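Local coordinates for glycoside Hydrolase (PDB 5T99), which probably hydrolyses terminal galactosides of agarose-derived oligosaccharides, as a family 2 glycoside hydrolase of a human intestinal Bacteroides, at residues Pro446-Tyr454 with Val466-Lys477; Pro486-Ser497 with Arg546-Thr554. All blocks are in the same frame, centred on the assembly; numbering follows the deposited sequence.

Contact 1 pairs strands 447-451 and 468-472, and contact 2 pairs strands 490-495 and 549-552 of one TIM barrel, in whose sheet strand 468-472 borders strand 490-495. Together they illustrate how such a barrel places its structural pairings and its substrate site on the same strands. Both are largely buried, although contact 2 reaches the surface around Pro486. Contact 1 is rich in polar side chains that bond to backbone, and touches the bound galacto-isofagomine through Tyr473 alone. Contact 2 begins with apolar and aromatic packing and ends in the ligand site. Tyr473 OH joins the two, lying 2.5 Å from Glu494 OE2 in a probable hydrogen bond.

Contact 1: residues Pro446-Tyr454 with Val466-Lys477; sequences PSTCGFNYY and VDIAGMNYKPGK. With GIF (D-galacto-isofagomine), chain C.
The ammonium group of Lys474 is gripped by two carbonyls: NZ donates across the contact to Asn452 O at 2.7 Å, and within its own segment to Asn472 O at 3.0 Å. Bends at chi2 and chi4 fold the lysine back over these strand ends. It meets the Asn472 carbonyl almost head on, but stands 25° off the plane of the Asn452 carbonyl. Its CE also rests against Tyr454 CB. With CG anti to the backbone N (chi1 -177°), the Tyr454 ring swings towards 466-477, where Lys477 CB makes a CH-pi contact over one face, 4.0 Å from the centroid. Met471 CE reaches Tyr454 CD1 at 3.6 Å, while the tyrosine hydroxyl bonds to Glu480.

At the other end, Ser447 and Asp467 exchange bonds. Ser447 N donates to Asp467 OD2 on its anti side (3.0 Å), and Asp467 N returns a bond to Ser447 OG (3.0 Å). Between the ends the parallel strands pair through Gly470 N to Cys449 O, Phe451 N to Gly470 O and Asn472 N to Phe451 O. Thr448 OG1 adds a short bond to Ile468 O, 2.6 Å, from above the carbonyl plane, and is also bonded to Tyr491 OH. The Phe451 ring presents its edge to Ala469 CB and Val466 CG2.

Asn472, held by this pairing, bonds through its amide to Ser493 and Glu417, and Tyr473 follows it into the ligand pocket. Two carbonyl partners on one ammonium probably favour its charged form and tie the backbone just after strand 447-451 to the end of strand 468-472.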
loop_
_atom_site.group_PDB
_atom_site.type_symbol
_atom_site.label_atom_id
_atom_site.label_comp_id
_atom_site.label_asym_id
_atom_site.label_seq_id
_atom_site.Cartn_x
_atom_site.Cartn_y
_atom_site.Cartn_z
ATOM N N PRO A 446 -17.412 8.589 5.510
ATOM C CA PRO A 446 -17.187 10.036 5.431
ATOM C C PRO A 446 -16.140 10.457 4.415
ATOM O O PRO A 446 -15.232 9.685 4.106
ATOM C CB PRO A 446 -16.710 10.392 6.840
ATOM C CG PRO A 446 -16.138 9.131 7.368
ATOM C CD PRO A 446 -17.039 8.068 6.842
ATOM N N SER A 447 -16.288 11.678 3.899
ATOM C CA SER A 447 -15.255 12.322 3.101
ATOM C C SER A 447 -14.230 12.976 4.020
ATOM O O SER A 447 -14.529 13.349 5.152
ATOM C CB SER A 447 -15.870 13.386 2.203
ATOM O OG SER A 447 -16.493 14.409 2.962
ATOM N N THR A 448 -13.019 13.132 3.512
ATOM C CA THR A 448 -11.961 13.814 4.235
ATOM C C THR A 448 -10.999 14.449 3.233
ATOM O O THR A 448 -11.178 14.327 2.013
ATOM C CB THR A 448 -11.234 12.826 5.180
ATOM O OG1 THR A 448 -10.339 13.521 6.065
ATOM C CG2 THR A 448 -10.465 11.787 4.383
ATOM N N CYS A 449 -9.987 15.131 3.766
ATOM C CA CYS A 449 -8.983 15.815 2.961
ATOM C C CYS A 449 -7.783 16.112 3.853
ATOM O O CYS A 449 -7.937 16.271 5.070
ATOM C CB CYS A 449 -9.568 17.111 2.372
ATOM S SG CYS A 449 -8.617 17.858 1.025
ATOM N N GLY A 450 -6.595 16.167 3.253
ATOM C CA GLY A 450 -5.345 16.419 3.997
ATOM C C GLY A 450 -4.880 17.849 3.806
ATOM O O GLY A 450 -4.461 18.213 2.704
ATOM N N PHE A 451 -4.959 18.658 4.862
ATOM C CA PHE A 451 -4.657 20.096 4.779
ATOM C C PHE A 451 -3.292 20.453 5.362
ATOM O O PHE A 451 -3.059 20.267 6.559
ATOM C CB PHE A 451 -5.722 20.909 5.505
ATOM C CG PHE A 451 -7.114 20.703 4.973
ATOM C CD1 PHE A 451 -7.425 21.028 3.657
ATOM C CD2 PHE A 451 -8.127 20.193 5.796
ATOM C CE1 PHE A 451 -8.720 20.850 3.174
ATOM C CE2 PHE A 451 -9.412 20.008 5.313
ATOM C CZ PHE A 451 -9.714 20.341 4.002
ATOM N N ASN A 452 -2.403 20.981 4.518
ATOM C CA ASN A 452 -1.080 21.461 4.970
ATOM C C ASN A 452 -0.989 22.954 5.233
ATOM O O ASN A 452 -0.073 23.384 5.945
ATOM C CB ASN A 452 0.040 21.046 4.015
ATOM C CG ASN A 452 -0.120 21.606 2.611
ATOM O OD1 ASN A 452 -1.230 21.891 2.152
ATOM N ND2 ASN A 452 1.003 21.718 1.900
ATOM N N TYR A 453 -1.897 23.758 4.682
ATOM C CA TYR A 453 -1.873 25.185 4.994
ATOM C C TYR A 453 -2.656 25.364 6.301
ATOM O O TYR A 453 -3.600 24.608 6.585
ATOM C CB TYR A 453 -2.458 26.032 3.865
ATOM C CG TYR A 453 -1.745 26.001 2.515
ATOM C CD1 TYR A 453 -0.712 25.106 2.232
ATOM C CD2 TYR A 453 -2.155 26.850 1.488
ATOM C CE1 TYR A 453 -0.095 25.082 0.987
ATOM C CE2 TYR A 453 -1.551 26.824 0.239
ATOM C CZ TYR A 453 -0.524 25.935 -0.004
ATOM O OH TYR A 453 0.088 25.894 -1.238
ATOM N N TYR A 454 -2.229 26.324 7.109
ATOM C CA TYR A 454 -2.949 26.706 8.321
ATOM C C TYR A 454 -2.723 28.202 8.620
ATOM O O TYR A 454 -1.577 28.640 8.651
ATOM C CB TYR A 454 -2.516 25.854 9.523
ATOM C CG TYR A 454 -3.303 26.202 10.758
ATOM C CD1 TYR A 454 -4.493 25.551 11.058
ATOM C CD2 TYR A 454 -2.887 27.233 11.601
ATOM C CE1 TYR A 454 -5.236 25.901 12.172
ATOM C CE2 TYR A 454 -3.619 27.590 12.718
ATOM C CZ TYR A 454 -4.794 26.923 13.001
ATOM O OH TYR A 454 -5.507 27.285 14.128
ATOM N N VAL A 466 -15.888 18.899 3.891
ATOM C CA VAL A 466 -15.739 17.454 4.053
ATOM C C VAL A 466 -16.231 17.111 5.439
ATOM O O VAL A 466 -16.399 18.002 6.290
ATOM C CB VAL A 466 -14.284 16.948 3.839
ATOM C CG1 VAL A 466 -13.920 17.026 2.371
ATOM C CG2 VAL A 466 -13.264 17.719 4.672
ATOM N N ASP A 467 -16.480 15.826 5.655
ATOM C CA ASP A 467 -16.995 15.342 6.931
ATOM C C ASP A 467 -15.949 15.404 8.062
ATOM O O ASP A 467 -16.287 15.704 9.213
ATOM C CB ASP A 467 -17.528 13.902 6.781
ATOM C CG ASP A 467 -18.742 13.806 5.869
ATOM O OD1 ASP A 467 -19.715 14.563 6.069
ATOM O OD2 ASP A 467 -18.731 12.951 4.959
ATOM N N ILE A 468 -14.696 15.088 7.740
ATOM C CA ILE A 468 -13.619 15.009 8.736
ATOM C C ILE A 468 -12.381 15.696 8.162
ATOM O O ILE A 468 -11.940 15.369 7.051
ATOM C CB ILE A 468 -13.282 13.548 9.119
ATOM C CG1 ILE A 468 -14.530 12.797 9.642
ATOM C CG2 ILE A 468 -12.210 13.513 10.200
ATOM C CD1 ILE A 468 -14.364 11.293 9.730
ATOM N N ALA A 469 -11.831 16.643 8.925
ATOM C CA ALA A 469 -10.664 17.420 8.495
ATOM C C ALA A 469 -9.346 16.770 8.958
ATOM O O ALA A 469 -9.162 16.493 10.155
ATOM C CB ALA A 469 -10.761 18.846 9.027
ATOM N N GLY A 470 -8.444 16.532 8.006
ATOM C CA GLY A 470 -7.094 16.079 8.310
ATOM C C GLY A 470 -6.090 17.222 8.262
ATOM O O GLY A 470 -6.097 17.996 7.312
ATOM N N MET A 471 -5.223 17.319 9.273
ATOM C CA MET A 471 -4.129 18.303 9.288
ATOM C C MET A 471 -2.777 17.655 8.983
ATOM O O MET A 471 -2.411 16.647 9.595
ATOM C CB MET A 471 -4.052 18.995 10.648
ATOM C CG MET A 471 -5.313 19.741 11.020
ATOM S SD MET A 471 -5.145 20.601 12.582
ATOM C CE MET A 471 -4.352 22.100 12.044
ATOM N N ASN A 472 -2.039 18.245 8.046
ATOM C CA ASN A 472 -0.675 17.814 7.736
ATOM C C ASN A 472 0.343 18.684 8.457
ATOM O O ASN A 472 0.441 19.875 8.178
ATOM C CB ASN A 472 -0.424 17.886 6.236
ATOM C CG ASN A 472 -1.177 16.834 5.472
ATOM O OD1 ASN A 472 -2.133 16.242 5.985
ATOM N ND2 ASN A 472 -0.736 16.567 4.243
ATOM N N TYR A 473 1.076 18.081 9.393
ATOM C CA TYR A 473 2.227 18.697 10.095
ATOM C C TYR A 473 1.889 19.933 10.931
ATOM O O TYR A 473 2.589 20.948 10.852
ATOM C CB TYR A 473 3.352 19.007 9.113
ATOM C CG TYR A 473 3.692 17.834 8.228
ATOM C CD1 TYR A 473 4.408 16.737 8.729
ATOM C CD2 TYR A 473 3.291 17.806 6.894
ATOM C CE1 TYR A 473 4.721 15.653 7.917
ATOM C CE2 TYR A 473 3.598 16.730 6.084
ATOM C CZ TYR A 473 4.317 15.663 6.606
ATOM O OH TYR A 473 4.612 14.614 5.804
ATOM N N LYS A 474 0.833 19.832 11.742
ATOM C CA LYS A 474 0.369 20.967 12.550
ATOM C C LYS A 474 0.078 20.638 14.027
ATOM O O LYS A 474 -0.878 21.188 14.601
ATOM C CB LYS A 474 -0.897 21.564 11.903
ATOM C CG LYS A 474 -0.722 22.047 10.476
ATOM C CD LYS A 474 0.162 23.283 10.387
ATOM C CE LYS A 474 0.346 23.698 8.937
ATOM N NZ LYS A 474 1.208 22.745 8.179
ATOM N N PRO A 475 0.902 19.780 14.665
ATOM C CA PRO A 475 0.629 19.428 16.074
ATOM C C PRO A 475 0.636 20.636 17.007
ATOM O O PRO A 475 -0.144 20.673 17.955
ATOM C CB PRO A 475 1.753 18.447 16.422
ATOM C CG PRO A 475 2.870 18.796 15.496
ATOM C CD PRO A 475 2.208 19.254 14.220
ATOM N N GLY A 476 1.474 21.627 16.701
ATOM C CA GLY A 476 1.485 22.899 17.420
ATOM C C GLY A 476 0.193 23.694 17.338
ATOM O O GLY A 476 -0.083 24.522 18.217
ATOM N N LYS A 477 -0.602 23.455 16.294
ATOM C CA LYS A 477 -1.896 24.135 16.136
ATOM C C LYS A 477 -3.138 23.314 16.506
ATOM O O LYS A 477 -4.257 23.793 16.303
ATOM C CB LYS A 477 -2.020 24.664 14.699
ATOM C CG LYS A 477 -0.890 25.597 14.277
ATOM C CD LYS A 477 -0.855 26.857 15.127
ATOM C CE LYS A 477 0.098 27.896 14.547
ATOM N NZ LYS A 477 -0.052 29.183 15.282
HETATM C C GIF C . 3.087 15.434 0.885
HETATM N N GIF C . 3.507 16.121 2.097
HETATM O O GIF C . 7.648 15.760 3.548
HETATM C C1 GIF C . 3.937 14.198 0.666
HETATM O O1 GIF C . 5.799 15.381 -0.289
HETATM C C2 GIF C . 5.427 14.513 0.780
HETATM O O2 GIF C . 3.663 13.666 -0.629
HETATM C C3 GIF C . 5.762 15.170 2.116
HETATM C C4 GIF C . 4.910 16.417 2.328
HETATM C C5 GIF C . 7.248 15.524 2.191
#

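Contact 2: residues Pro486-Ser497 with Arg546-Thr554; sequences PDLPLYGSETSS and RFMGEFIWT. With GIF (D-galacto-isofagomine), chain C.
Strands 490-492 and 549-552 run parallel with an angle of 32° between them, joined by Gly492 N to Gly549 O; after a corner at Ser493 and Glu494 the pairing resumes, with Trp553 N donating to Thr495 O. Near the start, Leu490 CB sits over one face of the Phe547 ring, 3.8 Å from the centroid, while Met548 CE touches Pro489 CB. Tyr491 and Phe551 meet rim to rim, their planes at 78°, with neither ring over the face of the other. Arg546 reaches 486-497 through a water that accepts from its NH2 and donates to Leu488 O at 2.8 Å; its NE forms a salt bridge with Asp298.

Further along, Thr495 OG1 lies between its backbone N and carbonyl carbon (chi1 63°), facing Glu550, and donates to the anti lone pair of OE1 at 2.7 Å. The Glu494 side chain runs beside Trp553, its OE2 3.4 Å above the indole plane. Galacto-isofagomine shares that face of the ring, with its C1 also 3.4 Å above the plane; Thr554 CG2, following a cis peptide bond, covers the opposite face. The ligand N donates to Glu494 OE2 at 2.6 Å, and Ser497 OG is hydrogen-bonded both to the ligand O, at 2.9 Å, and to OH of Tyr473, a pocket neighbour. Second-shell Arg346 forms a salt bridge with Glu494 OE1.

A glutamate ending the seventh barrel strand, with a cis-peptide tryptophan after the eighth, marks clan GH-A, which includes family 2; Glu494 is consistent with the nucleophile and Glu417, just after strand 409-416, with the acid/base.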
loop_
_atom_site.group_PDB
_atom_site.type_symbol
_atom_site.label_atom_id
_atom_site.label_comp_id
_atom_site.label_asym_id
_atom_site.label_seq_id
_atom_site.Cartn_x
_atom_site.Cartn_y
_atom_site.Cartn_z
ATOM N N PRO A 486 -14.678 24.432 16.851
ATOM C CA PRO A 486 -14.892 23.336 17.800
ATOM C C PRO A 486 -15.745 22.196 17.294
ATOM O O PRO A 486 -15.709 21.121 17.890
ATOM C CB PRO A 486 -15.573 24.030 18.991
ATOM C CG PRO A 486 -16.258 25.200 18.398
ATOM C CD PRO A 486 -15.347 25.671 17.300
ATOM N N ASP A 487 -16.487 22.416 16.210
ATOM C CA ASP A 487 -17.377 21.394 15.631
ATOM C C ASP A 487 -16.764 20.517 14.525
ATOM O O ASP A 487 -17.432 19.604 14.023
ATOM C CB ASP A 487 -18.638 22.081 15.116
ATOM C CG ASP A 487 -19.304 22.895 16.196
ATOM O OD1 ASP A 487 -19.806 22.286 17.162
ATOM O OD2 ASP A 487 -19.281 24.139 16.107
ATOM N N LEU A 488 -15.513 20.771 14.144
ATOM C CA LEU A 488 -14.852 19.929 13.141
ATOM C C LEU A 488 -14.284 18.644 13.775
ATOM O O LEU A 488 -13.556 18.722 14.759
ATOM C CB LEU A 488 -13.709 20.681 12.470
ATOM C CG LEU A 488 -14.083 21.927 11.689
ATOM C CD1 LEU A 488 -12.806 22.595 11.211
ATOM C CD2 LEU A 488 -15.006 21.577 10.528
ATOM N N PRO A 489 -14.613 17.464 13.206
ATOM C CA PRO A 489 -13.858 16.260 13.565
ATOM C C PRO A 489 -12.472 16.328 12.923
ATOM O O PRO A 489 -12.360 16.778 11.766
ATOM C CB PRO A 489 -14.689 15.117 12.965
ATOM C CG PRO A 489 -16.007 15.714 12.584
ATOM C CD PRO A 489 -15.727 17.154 12.285
ATOM N N LEU A 490 -11.442 15.888 13.661
ATOM C CA LEU A 490 -10.042 16.128 13.300
ATOM C C LEU A 490 -9.149 14.907 13.486
ATOM O O LEU A 490 -9.391 14.062 14.353
ATOM C CB LEU A 490 -9.469 17.297 14.121
ATOM C CG LEU A 490 -10.041 18.678 13.801
ATOM C CD1 LEU A 490 -9.911 19.617 14.987
ATOM C CD2 LEU A 490 -9.373 19.285 12.584
ATOM N N TYR A 491 -8.116 14.828 12.655
ATOM C CA TYR A 491 -7.030 13.878 12.838
ATOM C C TYR A 491 -5.790 14.417 12.138
ATOM O O TYR A 491 -5.873 15.366 11.369
ATOM C CB TYR A 491 -7.414 12.478 12.301
ATOM C CG TYR A 491 -7.549 12.418 10.809
ATOM C CD1 TYR A 491 -6.547 11.877 10.009
ATOM C CD2 TYR A 491 -8.675 12.926 10.191
ATOM C CE1 TYR A 491 -6.681 11.844 8.627
ATOM C CE2 TYR A 491 -8.809 12.905 8.819
ATOM C CZ TYR A 491 -7.809 12.374 8.038
ATOM O OH TYR A 491 -7.958 12.369 6.673
ATOM N N GLY A 492 -4.641 13.816 12.414
ATOM C CA GLY A 492 -3.406 14.170 11.731
ATOM C C GLY A 492 -3.290 13.346 10.472
ATOM O O GLY A 492 -2.906 12.174 10.523
ATOM N N SER A 493 -3.624 13.942 9.332
ATOM C CA SER A 493 -3.574 13.210 8.055
ATOM C C SER A 493 -2.159 12.929 7.562
ATOM O O SER A 493 -1.961 12.013 6.766
ATOM C CB SER A 493 -4.397 13.912 6.978
ATOM O OG SER A 493 -4.254 15.315 7.038
ATOM N N GLU A 494 -1.181 13.703 8.019
ATOM C CA GLU A 494 0.223 13.460 7.664
ATOM C C GLU A 494 1.100 14.006 8.793
ATOM O O GLU A 494 0.903 15.145 9.238
ATOM C CB GLU A 494 0.553 14.105 6.318
ATOM C CG GLU A 494 1.397 13.261 5.391
ATOM C CD GLU A 494 1.755 14.011 4.120
ATOM O OE1 GLU A 494 0.886 14.109 3.236
ATOM O OE2 GLU A 494 2.909 14.504 4.003
ATOM N N THR A 495 2.028 13.194 9.298
ATOM C CA THR A 495 2.767 13.574 10.503
ATOM C C THR A 495 4.251 13.199 10.449
ATOM O O THR A 495 4.664 12.289 9.718
ATOM C CB THR A 495 2.119 12.985 11.782
ATOM O OG1 THR A 495 2.147 11.550 11.753
ATOM C CG2 THR A 495 0.672 13.438 11.925
ATOM N N SER A 496 5.020 13.929 11.253
ATOM C CA SER A 496 6.460 13.766 11.435
ATOM C C SER A 496 7.269 14.243 10.226
ATOM O O SER A 496 7.751 15.350 10.244
ATOM C CB SER A 496 6.840 12.332 11.855
ATOM O OG SER A 496 8.182 12.284 12.299
ATOM N N SER A 497 7.385 13.427 9.179
ATOM C CA SER A 497 8.371 13.631 8.092
ATOM C C SER A 497 9.841 13.690 8.574
ATOM O O SER A 497 10.709 14.236 7.892
ATOM C CB SER A 497 8.009 14.841 7.205
ATOM O OG SER A 497 7.303 14.418 6.051
ATOM N N ARG A 546 -9.346 14.486 21.320
ATOM C CA ARG A 546 -10.332 14.543 20.237
ATOM C C ARG A 546 -9.737 14.152 18.888
ATOM O O ARG A 546 -10.455 13.640 18.033
ATOM C CB ARG A 546 -10.995 15.934 20.152
ATOM C CG ARG A 546 -11.885 16.287 21.356
ATOM C CD ARG A 546 -12.636 17.613 21.200
ATOM N NE ARG A 546 -13.323 17.687 19.902
ATOM C CZ ARG A 546 -13.400 18.753 19.092
ATOM N NH1 ARG A 546 -12.863 19.933 19.400
ATOM N NH2 ARG A 546 -14.048 18.635 17.937
ATOM N N PHE A 547 -8.446 14.413 18.689
ATOM C CA PHE A 547 -7.777 14.004 17.456
ATOM C C PHE A 547 -7.808 12.476 17.351
ATOM O O PHE A 547 -7.456 11.773 18.294
ATOM C CB PHE A 547 -6.347 14.569 17.345
ATOM C CG PHE A 547 -6.286 15.923 16.685
ATOM C CD1 PHE A 547 -5.643 16.096 15.471
ATOM C CD2 PHE A 547 -6.915 17.031 17.273
ATOM C CE1 PHE A 547 -5.622 17.333 14.853
ATOM C CE2 PHE A 547 -6.893 18.280 16.653
ATOM C CZ PHE A 547 -6.243 18.425 15.443
ATOM N N MET A 548 -8.262 11.985 16.196
ATOM C CA MET A 548 -8.564 10.566 16.006
ATOM C C MET A 548 -7.309 9.730 15.863
ATOM O O MET A 548 -7.366 8.500 16.038
ATOM C CB MET A 548 -9.432 10.361 14.767
ATOM C CG MET A 548 -10.786 11.053 14.835
ATOM S SD MET A 548 -11.637 10.997 13.257
ATOM C CE MET A 548 -13.033 12.059 13.603
ATOM N N GLY A 549 -6.200 10.388 15.515
ATOM C CA GLY A 549 -4.892 9.741 15.398
ATOM C C GLY A 549 -3.987 10.438 14.393
ATOM O O GLY A 549 -4.205 11.603 14.046
ATOM N N GLU A 550 -2.992 9.698 13.909
ATOM C CA GLU A 550 -2.011 10.209 12.976
ATOM C C GLU A 550 -1.725 9.236 11.843
ATOM O O GLU A 550 -1.954 8.038 11.962
ATOM C CB GLU A 550 -0.710 10.527 13.704
ATOM C CG GLU A 550 -0.003 9.339 14.353
ATOM C CD GLU A 550 1.364 9.718 14.903
ATOM O OE1 GLU A 550 2.152 10.341 14.155
ATOM O OE2 GLU A 550 1.644 9.399 16.081
ATOM N N PHE A 551 -1.204 9.771 10.746
ATOM C CA PHE A 551 -0.761 8.971 9.628
ATOM C C PHE A 551 0.636 9.464 9.244
ATOM O O PHE A 551 0.781 10.554 8.691
ATOM C CB PHE A 551 -1.770 9.092 8.486
ATOM C CG PHE A 551 -3.072 8.351 8.737
ATOM C CD1 PHE A 551 -3.248 7.049 8.281
ATOM C CD2 PHE A 551 -4.116 8.956 9.442
ATOM C CE1 PHE A 551 -4.439 6.369 8.509
ATOM C CE2 PHE A 551 -5.300 8.276 9.683
ATOM C CZ PHE A 551 -5.465 6.980 9.221
ATOM N N ILE A 552 1.668 8.673 9.556
ATOM C CA ILE A 552 3.043 9.179 9.502
ATOM C C ILE A 552 3.517 9.215 8.075
ATOM O O ILE A 552 3.047 8.432 7.272
ATOM C CB ILE A 552 4.023 8.359 10.382
ATOM C CG1 ILE A 552 4.431 7.041 9.698
ATOM C CG2 ILE A 552 3.441 8.168 11.785
ATOM C CD1 ILE A 552 5.321 6.154 10.532
ATOM N N TRP A 553 4.433 10.135 7.772
ATOM C CA TRP A 553 5.103 10.190 6.468
ATOM C C TRP A 553 6.552 9.663 6.596
ATOM O O TRP A 553 7.431 10.436 6.955
ATOM C CB TRP A 553 5.114 11.633 5.918
ATOM C CG TRP A 553 5.520 11.616 4.489
ATOM C CD1 TRP A 553 6.772 11.802 3.975
ATOM C CD2 TRP A 553 4.678 11.274 3.390
ATOM N NE1 TRP A 553 6.753 11.616 2.608
ATOM C CE2 TRP A 553 5.477 11.287 2.228
ATOM C CE3 TRP A 553 3.318 10.952 3.278
ATOM C CZ2 TRP A 553 4.953 11.001 0.962
ATOM C CZ3 TRP A 553 2.801 10.674 2.041
ATOM C CH2 TRP A 553 3.611 10.701 0.889
ATOM N N THR A 554 6.863 8.390 6.337
ATOM C CA THR A 554 6.001 7.326 5.848
ATOM C C THR A 554 6.338 6.039 6.588
ATOM O O THR A 554 7.344 5.967 7.297
ATOM C CB THR A 554 6.270 7.055 4.358
ATOM O OG1 THR A 554 7.666 6.800 4.155
ATOM C CG2 THR A 554 5.883 8.242 3.529
HETATM C C GIF C . 3.087 15.434 0.885
HETATM N N GIF C . 3.507 16.121 2.097
HETATM O O GIF C . 7.648 15.760 3.548
HETATM C C1 GIF C . 3.937 14.198 0.666
HETATM O O1 GIF C . 5.799 15.381 -0.289
HETATM C C2 GIF C . 5.427 14.513 0.780
HETATM O O2 GIF C . 3.663 13.666 -0.629
HETATM C C3 GIF C . 5.762 15.170 2.116
HETATM C C4 GIF C . 4.910 16.417 2.328
HETATM C C5 GIF C . 7.248 15.524 2.191
HETATM O O HOH W 1 -12.849 20.851 16.493
HETATM O O HOH W 2 -12.186 14.747 16.248
#